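Local coordinates for protein C alpha-dehydrogenase (Sphingobium sp. SYK-6, PDB 4YAC) that binds NADH and, as a short-chain dehydrogenase/reductase, probably catalyses an NAD-dependent oxidation in the lignin beta-aryl ether cleavage pathway, at residues Ser95-Ile100 / Leu151-Ile156. Numbering follows the deposited sequence.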
loop_
_atom_site.group_PDB
_atom_site.type_symbol
_atom_site.label_atom_id
_atom_site.label_comp_id
_atom_site.label_asym_id
_atom_site.label_seq_id
_atom_site.Cartn_x
_atom_site.Cartn_y
_atom_site.Cartn_z
ATOM N N SER A 95 3.407 11.034 -11.407
ATOM C CA SER A 95 2.362 10.150 -11.897
ATOM C C SER A 95 2.339 10.078 -13.413
ATOM O O SER A 95 2.568 11.069 -14.104
ATOM C CB SER A 95 0.995 10.604 -11.388
ATOM O OG SER A 95 0.695 11.913 -11.840
ATOM N N GLN A 96 2.070 8.877 -13.911
ATOM C CA GLN A 96 1.788 8.660 -15.319
ATOM C C GLN A 96 0.781 7.526 -15.399
ATOM O O GLN A 96 1.013 6.437 -14.873
ATOM C CB GLN A 96 3.057 8.335 -16.105
ATOM C CG GLN A 96 2.916 8.526 -17.609
ATOM C CD GLN A 96 4.216 8.948 -18.268
ATOM O OE1 GLN A 96 4.361 10.088 -18.708
ATOM N NE2 GLN A 96 5.171 8.027 -18.339
ATOM N N PHE A 97 -0.348 7.806 -16.042
ATOM C CA PHE A 97 -1.463 6.872 -16.105
ATOM C C PHE A 97 -1.509 6.149 -17.445
ATOM O O PHE A 97 -0.997 6.647 -18.448
ATOM C CB PHE A 97 -2.778 7.617 -15.862
ATOM C CG PHE A 97 -2.793 8.418 -14.591
ATOM C CD1 PHE A 97 -2.326 7.873 -13.406
ATOM C CD2 PHE A 97 -3.260 9.722 -14.587
ATOM C CE1 PHE A 97 -2.337 8.609 -12.239
ATOM C CE2 PHE A 97 -3.270 10.461 -13.422
ATOM C CZ PHE A 97 -2.807 9.904 -12.247
ATOM N N GLY A 98 -2.120 4.969 -17.446
ATOM C CA GLY A 98 -2.285 4.182 -18.653
ATOM C C GLY A 98 -2.790 2.796 -18.309
ATOM O O GLY A 98 -2.755 2.400 -17.147
ATOM N N PRO A 99 -3.267 2.051 -19.316
ATOM C CA PRO A 99 -3.718 0.675 -19.073
ATOM C C PRO A 99 -2.617 -0.130 -18.409
ATOM O O PRO A 99 -1.472 -0.035 -18.848
ATOM C CB PRO A 99 -4.016 0.135 -20.474
ATOM C CG PRO A 99 -4.170 1.338 -21.336
ATOM C CD PRO A 99 -3.312 2.405 -20.744
ATOM N N ILE A 100 -2.939 -0.895 -17.374
ATOM C CA ILE A 100 -1.896 -1.568 -16.613
ATOM C C ILE A 100 -1.160 -2.586 -17.481
ATOM O O ILE A 100 0.021 -2.846 -17.263
ATOM C CB ILE A 100 -2.460 -2.268 -15.352
ATOM C CG1 ILE A 100 -1.329 -2.826 -14.480
ATOM C CG2 ILE A 100 -3.412 -3.389 -15.730
ATOM C CD1 ILE A 100 -0.289 -1.808 -14.059
ATOM N N LEU A 151 -8.615 3.164 -9.575
ATOM C CA LEU A 151 -9.310 3.743 -10.724
ATOM C C LEU A 151 -8.742 3.164 -12.011
ATOM O O LEU A 151 -7.603 2.698 -12.029
ATOM C CB LEU A 151 -9.155 5.268 -10.738
ATOM C CG LEU A 151 -10.280 6.229 -10.327
ATOM C CD1 LEU A 151 -11.423 5.574 -9.572
ATOM C CD2 LEU A 151 -9.681 7.357 -9.498
ATOM N N PRO A 152 -9.525 3.195 -13.100
ATOM C CA PRO A 152 -8.934 2.766 -14.370
ATOM C C PRO A 152 -7.710 3.606 -14.743
ATOM O O PRO A 152 -7.740 4.830 -14.622
ATOM C CB PRO A 152 -10.071 2.967 -15.379
ATOM C CG PRO A 152 -11.312 2.916 -14.576
ATOM C CD PRO A 152 -10.960 3.499 -13.234
ATOM N N THR A 153 -6.648 2.924 -15.162
ATOM C CA THR A 153 -5.402 3.538 -15.643
ATOM C C THR A 153 -4.484 4.102 -14.553
ATOM O O THR A 153 -3.414 4.622 -14.874
ATOM C CB THR A 153 -5.662 4.693 -16.660
ATOM O OG1 THR A 153 -6.047 5.891 -15.975
ATOM C CG2 THR A 153 -6.720 4.306 -17.699
ATOM N N THR A 154 -4.873 4.003 -13.281
ATOM C CA THR A 154 -4.028 4.518 -12.188
ATOM C C THR A 154 -3.330 3.404 -11.404
ATOM O O THR A 154 -2.971 3.591 -10.242
ATOM C CB THR A 154 -4.841 5.366 -11.178
ATOM O OG1 THR A 154 -5.723 4.521 -10.427
ATOM C CG2 THR A 154 -5.645 6.454 -11.888
ATOM N N GLY A 155 -3.128 2.256 -12.043
ATOM C CA GLY A 155 -2.593 1.082 -11.372
ATOM C C GLY A 155 -1.269 1.278 -10.655
ATOM O O GLY A 155 -1.134 0.927 -9.482
ATOM N N ILE A 156 -0.280 1.822 -11.355
ATOM C CA ILE A 156 1.027 2.061 -10.751
ATOM C C ILE A 156 0.904 3.102 -9.647
ATOM O O ILE A 156 1.331 2.867 -8.520
ATOM C CB ILE A 156 2.065 2.528 -11.793
ATOM C CG1 ILE A 156 2.292 1.429 -12.836
ATOM C CG2 ILE A 156 3.382 2.874 -11.110
ATOM C CD1 ILE A 156 3.249 1.812 -13.946
HETATM O O HOH W 1 -3.369 1.176 -14.732
#
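The ring of F97 overlaps the methyl group of T154, CG2 lying over one face in a CH-pi contact, 4.2 Å from the ring centroid and displaced toward the CD1-CE1 rim. Here, in the Rossmann fold of a short-chain dehydrogenase, the loop between strand 87-90 and helix 105-133 meets the turn that leads into helix 155-174. The F97 ring and the T154 side chain lie side by side and point the same way; the methyl reaches the ring because CG2 is anti to its own carbonyl carbon. A threonine suits this place by giving a methyl to the aromatic face; T154 sits at the N-cap position of helix 155-174, though its side chain makes no capping bond.

The backbones are joined by one direct hydrogen bond, from G98 N to T153 O (2.9 Å), the donor lying in the carbonyl plane on a lone pair, with an N-H...O angle of 158°. The same carbonyl oxygen approaches F97 CB at 3.2 Å. In return, T153 CA makes a CH...O contact of 3.3 Å to G98 O. T153 is the third residue of the type II turn from L151 to T154, with a positive phi (76°), and P152, with its fixed phi, suits the turn's second position. G98, with phi 170°, holds an extended conformation that glycine adopts readily, just before P99.

Deeper in, I100 extends CD1 toward I156 CG1, an apolar pair also covered by W108 of helix 105-133. E174 of the second subunit accepts hydrogen bonds from both I100 N and T153 N, tying the two segments together at the dimer interface. A water bridges them too, donating to G98 O (2.8 Å) and accepting from G155 N at the first turn of the helix (2.9 Å).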